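Pantothenate kinase (Coxiella burnetii, PDB 3TQC) catalyses the ATP-dependent phosphorylation of (R)-pantothenate to (R)-4'-phosphopantothenate, the first step of coenzyme A biosynthesis. Local coordinates at residues 245-248 with 249-253; 236-239 with 240-243; 281-284 with 285-289. All blocks are in the same frame, centred on the assembly; numbering follows the deposited sequence.

How the contacts relate
Two helices that follow each other in the chain carry all three contacts. Contact 2 opens helix 237-253, which leaves the central mixed sheet after strand 229-234; contact 1 lies further along the same helix, with the two centres about 14 Å apart. Contact 3 comes last, within helix 271-294. Its centre lies about 11 Å from that of contact 2, and the two touch through Trp-282; contacts 1 and 3 approach to about 5 Å between nearest atoms without touching. Arg-247 of contact 1 binds the ADP phosphates and Trp-243 of contact 2 stands near the nucleotide, so helix 237-253 carries residues of the nucleotide site on one side and packs on helix 271-294 with another.

Contact 1. Residues 245-248 with 249-253; sequences IDRV and LSFWR. With ADP (adenosine-5'-diphosphate), chain D.
The later turns of helix 237-253 place an arginine, Arg-247, in the ADP pocket of this P-loop kinase, with Phe-251 one turn later lying alongside its stem. The two side chains run the same way, and CG of Arg-247 meets CE2 of Phe-251 at 3.8 Å, the guanidinium and ring planes standing 32° apart. Arg-247 starts with CG anti to the backbone N (chi1 -166°), stays extended through chi2 and bends at chi3, a course that carries its methylenes past the ribose O3' and brings NH1 to the phosphates. From there NH1 gives a hydrogen bond of 2.8 Å to O3B of ADP, which lies at the guanidinium edge and in its plane, and a weak one of 3.1 Å to O2A. NH1 alone bridges the two phosphates, the alpha-phosphate only weakly, and the guanidinium's charge probably offsets part of theirs. Arginine suits the place because it combines a long apolar stem with a flat cationic end.

Beneath the side chains the helix bonds are regular: Phe-251 N to Arg-247 O at 3.0 Å, Ser-250 N to Asp-246 O at 2.7 Å and Trp-252 N to Val-248 O at 2.8 Å. On another side of the helix the branched residues Ile-245 and Leu-249 lie side by side, CG2 of the first 4.0 Å from CD2 of the second, a spacing of ordinary apolar packing. Asp-246 turns its carboxylate back one turn to a salt bridge with Lys-242.

Helix 271-294 covers the apolar side, where Ala-278 meets Ile-245 and Val-248 while Val-274 meets Leu-249; Arg-247 instead touches Val-101 and Ala-102 in the loop after strand 93-99.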
loop_
_atom_site.group_PDB
_atom_site.type_symbol
_atom_site.label_atom_id
_atom_site.label_comp_id
_atom_site.label_asym_id
_atom_site.label_seq_id
_atom_site.Cartn_x
_atom_site.Cartn_y
_atom_site.Cartn_z
ATOM N N ILE B 245 -17.441 -25.618 8.422
ATOM C CA ILE B 245 -17.879 -26.975 8.710
ATOM C C ILE B 245 -19.024 -27.377 7.794
ATOM O O ILE B 245 -19.049 -28.491 7.295
ATOM C CB ILE B 245 -18.245 -27.180 10.203
ATOM C CG1 ILE B 245 -16.982 -27.098 11.069
ATOM C CG2 ILE B 245 -18.912 -28.532 10.422
ATOM C CD1 ILE B 245 -17.269 -26.890 12.544
ATOM N N ASP B 246 -19.961 -26.478 7.546
ATOM C CA ASP B 246 -21.040 -26.781 6.614
ATOM C C ASP B 246 -20.519 -27.011 5.201
ATOM O O ASP B 246 -20.939 -27.945 4.536
ATOM C CB ASP B 246 -22.096 -25.677 6.614
ATOM C CG ASP B 246 -22.935 -25.675 7.878
ATOM O OD1 ASP B 246 -22.787 -26.607 8.702
ATOM O OD2 ASP B 246 -23.751 -24.735 8.042
ATOM N N ARG B 247 -19.596 -26.186 4.744
ATOM C CA ARG B 247 -19.058 -26.360 3.393
ATOM C C ARG B 247 -18.409 -27.746 3.208
ATOM O O ARG B 247 -18.637 -28.405 2.191
ATOM C CB ARG B 247 -18.069 -25.257 3.043
ATOM C CG ARG B 247 -17.744 -25.184 1.554
ATOM C CD ARG B 247 -16.815 -24.047 1.266
ATOM N NE ARG B 247 -15.498 -24.216 1.885
ATOM C CZ ARG B 247 -14.519 -23.315 1.822
ATOM N NH1 ARG B 247 -14.698 -22.166 1.178
ATOM N NH2 ARG B 247 -13.354 -23.558 2.403
ATOM N N VAL B 248 -17.631 -28.187 4.198
ATOM C CA VAL B 248 -17.031 -29.524 4.167
ATOM C C VAL B 248 -18.102 -30.603 4.257
ATOM O O VAL B 248 -18.080 -31.556 3.488
ATOM C CB VAL B 248 -15.961 -29.728 5.272
ATOM C CG1 VAL B 248 -16.506 -29.363 6.622
ATOM C CG2 VAL B 248 -15.456 -31.176 5.291
ATOM N N LEU B 249 -19.047 -30.450 5.176
ATOM C CA LEU B 249 -20.166 -31.384 5.248
ATOM C C LEU B 249 -20.887 -31.463 3.903
ATOM O O LEU B 249 -21.190 -32.547 3.427
ATOM C CB LEU B 249 -21.148 -31.005 6.363
ATOM C CG LEU B 249 -21.089 -31.809 7.672
ATOM C CD1 LEU B 249 -19.679 -32.292 8.049
ATOM C CD2 LEU B 249 -21.699 -30.985 8.811
ATOM N N SER B 250 -21.141 -30.315 3.287
ATOM C CA SER B 250 -21.793 -30.280 1.972
ATOM C C SER B 250 -21.043 -31.088 0.904
ATOM O O SER B 250 -21.663 -31.848 0.154
ATOM C CB SER B 250 -21.963 -28.842 1.495
ATOM O OG SER B 250 -22.108 -28.826 0.094
ATOM N N PHE B 251 -19.722 -30.904 0.829
ATOM C CA PHE B 251 -18.869 -31.713 -0.052
ATOM C C PHE B 251 -18.883 -33.194 0.338
ATOM O O PHE B 251 -18.843 -34.068 -0.529
ATOM C CB PHE B 251 -17.411 -31.242 -0.022
ATOM C CG PHE B 251 -17.168 -29.908 -0.677
ATOM C CD1 PHE B 251 -17.773 -29.569 -1.884
ATOM C CD2 PHE B 251 -16.275 -28.999 -0.102
ATOM C CE1 PHE B 251 -17.517 -28.333 -2.487
ATOM C CE2 PHE B 251 -16.031 -27.761 -0.700
ATOM C CZ PHE B 251 -16.651 -27.433 -1.892
ATOM N N TRP B 252 -18.923 -33.473 1.640
ATOM C CA TRP B 252 -18.995 -34.851 2.131
ATOM C C TRP B 252 -20.243 -35.555 1.589
ATOM O O TRP B 252 -20.221 -36.758 1.352
ATOM C CB TRP B 252 -18.968 -34.881 3.671
ATOM C CG TRP B 252 -19.215 -36.228 4.296
ATOM C CD1 TRP B 252 -18.319 -37.240 4.424
ATOM C CD2 TRP B 252 -20.434 -36.693 4.901
ATOM N NE1 TRP B 252 -18.899 -38.312 5.056
ATOM C CE2 TRP B 252 -20.196 -38.004 5.362
ATOM C CE3 TRP B 252 -21.703 -36.131 5.091
ATOM C CZ2 TRP B 252 -21.181 -38.768 6.001
ATOM C CZ3 TRP B 252 -22.681 -36.888 5.728
ATOM C CH2 TRP B 252 -22.413 -38.192 6.175
ATOM N N ARG B 253 -21.315 -34.794 1.381
ATOM C CA ARG B 253 -22.561 -35.338 0.847
ATOM C C ARG B 253 -22.568 -35.381 -0.684
ATOM O O ARG B 253 -23.357 -36.111 -1.269
ATOM C CB ARG B 253 -23.762 -34.543 1.384
ATOM C CG ARG B 253 -23.902 -34.632 2.910
ATOM C CD ARG B 253 -25.248 -34.136 3.412
ATOM N NE ARG B 253 -25.423 -32.721 3.127
ATOM C CZ ARG B 253 -25.108 -31.721 3.950
ATOM N NH1 ARG B 253 -24.620 -31.955 5.164
ATOM N NH2 ARG B 253 -25.305 -30.469 3.557
HETATM P PB ADP D . -13.894 -18.454 0.516
HETATM O O1B ADP D . -13.787 -18.236 -0.960
HETATM O O2B ADP D . -13.504 -17.246 1.327
HETATM O O3B ADP D . -13.255 -19.726 1.026
HETATM P PA ADP D . -16.556 -19.068 -0.242
HETATM O O1A ADP D . -16.724 -17.857 -1.127
HETATM O O2A ADP D . -16.259 -20.416 -0.818
HETATM O O3A ADP D . -15.437 -18.733 0.859
HETATM O "O5'" ADP D . -17.860 -19.225 0.644
HETATM C "C5'" ADP D . -17.837 -19.957 1.857
HETATM C "C4'" ADP D . -19.190 -20.620 2.071
HETATM O "O4'" ADP D . -20.173 -19.642 2.396
HETATM C "C3'" ADP D . -19.693 -21.309 0.820
HETATM O "O3'" ADP D . -20.390 -22.493 1.211
HETATM C "C2'" ADP D . -20.620 -20.319 0.163
HETATM O "O2'" ADP D . -21.682 -20.970 -0.514
HETATM C "C1'" ADP D . -21.137 -19.522 1.342
HETATM N N9 ADP D . -21.333 -18.085 1.064
HETATM C C8 ADP D . -20.363 -17.213 0.754
HETATM N N7 ADP D . -20.871 -15.970 0.590
HETATM C C5 ADP D . -22.186 -16.059 0.802
HETATM C C6 ADP D . -23.284 -15.096 0.789
HETATM N N6 ADP D . -23.016 -13.800 0.494
HETATM N N1 ADP D . -24.513 -15.565 1.067
HETATM C C2 ADP D . -24.755 -16.865 1.350
HETATM N N3 ADP D . -23.779 -17.797 1.381
HETATM C C4 ADP D . -22.496 -17.445 1.119
#

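Contact 2. Residues 236-239 with 240-243; sequences QAQV and IQKW
Val-239 lies with CG1 over one face of the six-membered ring of Trp-243, one turn further along the helix; the modelled spacing is too close to trust, and its exact value is doubtful. CG1 is anti to the backbone N (chi1 163°), which directs it along the helix to the ring. The close-packed side rests on two buried residues. Trp-243, a broad apolar ring with one N-H, is held by NE1, hydrogen-bonded to Ala-309 O, by stacking with His-311 and by a cation-pi contact with Lys-307. Ile-240 sets CG1 3.4 Å from Gln-236 O and packs on Trp-282.

Gln-236, Gln-238 and Lys-242 form the solvent side, where long polar chains are at home; Lys-242 leads out toward the surface, its ammonium held one turn on. Gln-241 runs beside Gln-238 but also rests on helix 271-294.

Gln-236 occupies the N-cap position, and its O accepts the bond from Ile-240 N at 3.0 Å, followed by Gln-241 N to Ala-237 O at 2.9 Å. This typical first turn of an alpha-helix follows strand 229-234 of the P-loop kinase sheet and sets Trp-243 next to Lys-307 and His-311 of the ADP pocket.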
loop_
_atom_site.group_PDB
_atom_site.type_symbol
_atom_site.label_atom_id
_atom_site.label_comp_id
_atom_site.label_asym_id
_atom_site.label_seq_id
_atom_site.Cartn_x
_atom_site.Cartn_y
_atom_site.Cartn_z
ATOM N N GLN B 236 -17.278 -13.069 12.616
ATOM C CA GLN B 236 -16.803 -13.706 13.830
ATOM C C GLN B 236 -16.206 -15.059 13.478
ATOM O O GLN B 236 -16.725 -15.758 12.615
ATOM C CB GLN B 236 -17.925 -13.858 14.857
ATOM C CG GLN B 236 -18.340 -12.536 15.521
ATOM C CD GLN B 236 -18.832 -12.714 16.958
ATOM O OE1 GLN B 236 -19.919 -12.243 17.329
ATOM N NE2 GLN B 236 -18.037 -13.408 17.773
ATOM N N ALA B 237 -15.087 -15.385 14.120
ATOM C CA ALA B 237 -14.434 -16.688 13.984
ATOM C C ALA B 237 -15.406 -17.870 14.169
ATOM O O ALA B 237 -15.389 -18.798 13.369
ATOM C CB ALA B 237 -13.248 -16.801 14.977
ATOM N N GLN B 238 -16.247 -17.833 15.198
ATOM C CA GLN B 238 -17.215 -18.930 15.438
ATOM C C GLN B 238 -18.153 -19.077 14.243
ATOM O O GLN B 238 -18.536 -20.180 13.871
ATOM C CB GLN B 238 -18.079 -18.704 16.685
ATOM C CG GLN B 238 -17.349 -18.404 17.995
ATOM C CD GLN B 238 -16.767 -19.638 18.655
ATOM O OE1 GLN B 238 -15.661 -20.071 18.313
ATOM N NE2 GLN B 238 -17.497 -20.203 19.612
ATOM N N VAL B 239 -18.521 -17.941 13.655
ATOM C CA VAL B 239 -19.425 -17.925 12.509
ATOM C C VAL B 239 -18.770 -18.547 11.275
ATOM O O VAL B 239 -19.372 -19.398 10.613
ATOM C CB VAL B 239 -19.948 -16.496 12.235
ATOM C CG1 VAL B 239 -20.535 -16.369 10.818
ATOM C CG2 VAL B 239 -20.967 -16.120 13.308
ATOM N N ILE B 240 -17.527 -18.160 11.000
ATOM C CA ILE B 240 -16.796 -18.711 9.857
ATOM C C ILE B 240 -16.613 -20.220 10.048
ATOM O O ILE B 240 -16.816 -20.990 9.115
ATOM C CB ILE B 240 -15.422 -18.051 9.642
ATOM C CG1 ILE B 240 -15.546 -16.520 9.562
ATOM C CG2 ILE B 240 -14.786 -18.547 8.331
ATOM C CD1 ILE B 240 -14.245 -15.800 9.705
ATOM N N GLN B 241 -16.254 -20.621 11.268
ATOM C CA GLN B 241 -16.141 -22.022 11.641
ATOM C C GLN B 241 -17.355 -22.788 11.140
ATOM O O GLN B 241 -17.209 -23.783 10.438
ATOM C CB GLN B 241 -16.012 -22.162 13.163
ATOM C CG GLN B 241 -16.007 -23.590 13.691
ATOM C CD GLN B 241 -15.735 -23.668 15.190
ATOM O OE1 GLN B 241 -14.908 -22.929 15.733
ATOM N NE2 GLN B 241 -16.440 -24.548 15.858
ATOM N N LYS B 242 -18.549 -22.306 11.478
ATOM C CA LYS B 242 -19.772 -22.958 11.028
ATOM C C LYS B 242 -19.873 -22.987 9.503
ATOM O O LYS B 242 -20.252 -24.001 8.927
ATOM C CB LYS B 242 -21.016 -22.298 11.621
ATOM C CG LYS B 242 -22.306 -22.998 11.197
ATOM C CD LYS B 242 -23.464 -22.722 12.153
ATOM C CE LYS B 242 -24.795 -22.896 11.441
ATOM N NZ LYS B 242 -24.857 -24.190 10.711
ATOM N N TRP B 243 -19.515 -21.890 8.838
ATOM C CA TRP B 243 -19.604 -21.880 7.387
ATOM C C TRP B 243 -18.625 -22.876 6.818
ATOM O O TRP B 243 -18.898 -23.559 5.832
ATOM C CB TRP B 243 -19.287 -20.513 6.816
ATOM C CG TRP B 243 -20.250 -19.450 7.203
ATOM C CD1 TRP B 243 -21.540 -19.612 7.597
ATOM C CD2 TRP B 243 -20.003 -18.037 7.191
ATOM N NE1 TRP B 243 -22.104 -18.393 7.850
ATOM C CE2 TRP B 243 -21.180 -17.410 7.610
ATOM C CE3 TRP B 243 -18.885 -17.249 6.886
ATOM C CZ2 TRP B 243 -21.286 -16.027 7.727
ATOM C CZ3 TRP B 243 -18.982 -15.877 7.007
ATOM C CH2 TRP B 243 -20.181 -15.275 7.423
#

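Contact 3. Residues 281-284 with 285-289; sequences VWNE and INKVN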
loop_
_atom_site.group_PDB
_atom_site.type_symbol
_atom_site.label_atom_id
_atom_site.label_comp_id
_atom_site.label_asym_id
_atom_site.label_seq_id
_atom_site.Cartn_x
_atom_site.Cartn_y
_atom_site.Cartn_z
ATOM N N VAL B 281 -9.747 -29.306 11.867
ATOM C CA VAL B 281 -8.977 -28.642 10.812
ATOM C C VAL B 281 -9.099 -27.122 10.945
ATOM O O VAL B 281 -8.094 -26.400 10.906
ATOM C CB VAL B 281 -9.425 -29.098 9.409
ATOM C CG1 VAL B 281 -8.888 -28.168 8.326
ATOM C CG2 VAL B 281 -8.983 -30.529 9.148
ATOM N N TRP B 282 -10.331 -26.647 11.107
ATOM C CA TRP B 282 -10.580 -25.238 11.394
ATOM C C TRP B 282 -9.767 -24.753 12.599
ATOM O O TRP B 282 -9.025 -23.783 12.501
ATOM C CB TRP B 282 -12.062 -24.990 11.660
ATOM C CG TRP B 282 -12.294 -23.627 12.150
ATOM C CD1 TRP B 282 -12.492 -23.244 13.441
ATOM C CD2 TRP B 282 -12.308 -22.427 11.359
ATOM N NE1 TRP B 282 -12.633 -21.882 13.505
ATOM C CE2 TRP B 282 -12.527 -21.354 12.241
ATOM C CE3 TRP B 282 -12.162 -22.161 9.993
ATOM C CZ2 TRP B 282 -12.613 -20.023 11.802
ATOM C CZ3 TRP B 282 -12.232 -20.818 9.554
ATOM C CH2 TRP B 282 -12.452 -19.779 10.463
ATOM N N ASN B 283 -9.896 -25.456 13.723
ATOM C CA ASN B 283 -9.284 -25.006 14.958
ATOM C C ASN B 283 -7.767 -25.016 14.909
ATOM O O ASN B 283 -7.138 -24.089 15.406
ATOM C CB ASN B 283 -9.772 -25.832 16.148
ATOM C CG ASN B 283 -11.080 -25.314 16.736
ATOM O OD1 ASN B 283 -11.344 -24.115 16.755
ATOM N ND2 ASN B 283 -11.886 -26.229 17.255
ATOM N N GLU B 284 -7.176 -26.044 14.305
ATOM C CA GLU B 284 -5.717 -26.213 14.337
ATOM C C GLU B 284 -5.017 -25.643 13.100
ATOM O O GLU B 284 -3.825 -25.351 13.139
ATOM C CB GLU B 284 -5.353 -27.686 14.484
ATOM C CG GLU B 284 -5.886 -28.349 15.758
ATOM C CD GLU B 284 -5.369 -27.711 17.055
ATOM O OE1 GLU B 284 -4.202 -27.255 17.095
ATOM O OE2 GLU B 284 -6.140 -27.685 18.044
ATOM N N ILE B 285 -5.748 -25.513 12.004
ATOM C CA ILE B 285 -5.170 -25.006 10.784
ATOM C C ILE B 285 -5.776 -23.647 10.402
ATOM O O ILE B 285 -5.141 -22.611 10.591
ATOM C CB ILE B 285 -5.317 -26.015 9.642
ATOM C CG1 ILE B 285 -4.607 -27.328 10.010
ATOM C CG2 ILE B 285 -4.755 -25.428 8.342
ATOM C CD1 ILE B 285 -4.739 -28.396 8.945
ATOM N N ASN B 286 -6.995 -23.642 9.882
ATOM C CA ASN B 286 -7.546 -22.418 9.301
ATOM C C ASN B 286 -7.692 -21.242 10.274
ATOM O O ASN B 286 -7.384 -20.104 9.912
ATOM C CB ASN B 286 -8.872 -22.707 8.598
ATOM C CG ASN B 286 -8.696 -23.623 7.398
ATOM O OD1 ASN B 286 -7.785 -23.436 6.592
ATOM N ND2 ASN B 286 -9.554 -24.616 7.281
ATOM N N LYS B 287 -8.126 -21.514 11.499
ATOM C CA LYS B 287 -8.302 -20.464 12.485
ATOM C C LYS B 287 -6.981 -19.873 12.971
ATOM O O LYS B 287 -6.922 -18.698 13.327
ATOM C CB LYS B 287 -9.106 -20.953 13.691
ATOM C CG LYS B 287 -9.360 -19.831 14.704
ATOM C CD LYS B 287 -10.611 -20.065 15.531
ATOM C CE LYS B 287 -10.311 -20.684 16.850
ATOM N NZ LYS B 287 -9.590 -19.719 17.704
ATOM N N VAL B 288 -5.941 -20.694 13.011
ATOM C CA VAL B 288 -4.624 -20.225 13.371
ATOM C C VAL B 288 -4.126 -19.327 12.247
ATOM O O VAL B 288 -3.523 -18.296 12.500
ATOM C CB VAL B 288 -3.647 -21.401 13.613
ATOM C CG1 VAL B 288 -2.214 -20.896 13.807
ATOM C CG2 VAL B 288 -4.102 -22.215 14.812
ATOM N N ASN B 289 -4.401 -19.718 11.012
ATOM C CA ASN B 289 -4.047 -18.921 9.859
ATOM C C ASN B 289 -4.757 -17.572 9.939
ATOM O O ASN B 289 -4.135 -16.514 9.817
ATOM C CB ASN B 289 -4.428 -19.657 8.567
ATOM C CG ASN B 289 -3.760 -19.080 7.337
ATOM O OD1 ASN B 289 -2.793 -18.328 7.436
ATOM N ND2 ASN B 289 -4.274 -19.436 6.163
#
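Val-281 O accepts two backbone hydrogen bonds, from Ile-285 N at 2.7 Å and from Asn-286 N at 3.1 Å, the donors arriving from opposite faces of the carbonyl plane. The next bond, Lys-287 N to Trp-282 O at 2.6 Å, lies in the carbonyl plane and again joins residues five apart, as expected of the wider pi-type turn at 282-284.

The extra residue in a pi-type turn is consistent with Lys-287, five positions on, lying over the Trp-282 indole. Its CB sits above one face, 3.9 Å from the centroid of the five-membered ring of Trp-282 and 21° off the normal, and its CD comes 3.4 Å from NE1 of Trp-282. The two side chains cross at about a right angle; CG of Lys-287 is anti to the backbone N (chi1 -177°), and bends at chi3 and chi4 then take CE to 3.6 Å from OD1 of Asn-283. Asn-286 touches the indole differently, its CB reaching CE3 of Trp-282 at 3.6 Å. Further out, CG1 of Val-281 packs on CD1 of Ile-285 at 4.2 Å.

Trp-282, broad and buried, is wedged between helix 237-253 and Ser-100, while Asn-286 touches Val-101 of the loop predicted to bind ATP. The chemistry implies a division of labour: lysine lends its apolar stem to the indole face while its ammonium end leads away, and the shared Val-281 carbonyl satisfies two successive amides while Trp-282 O takes that of Lys-287.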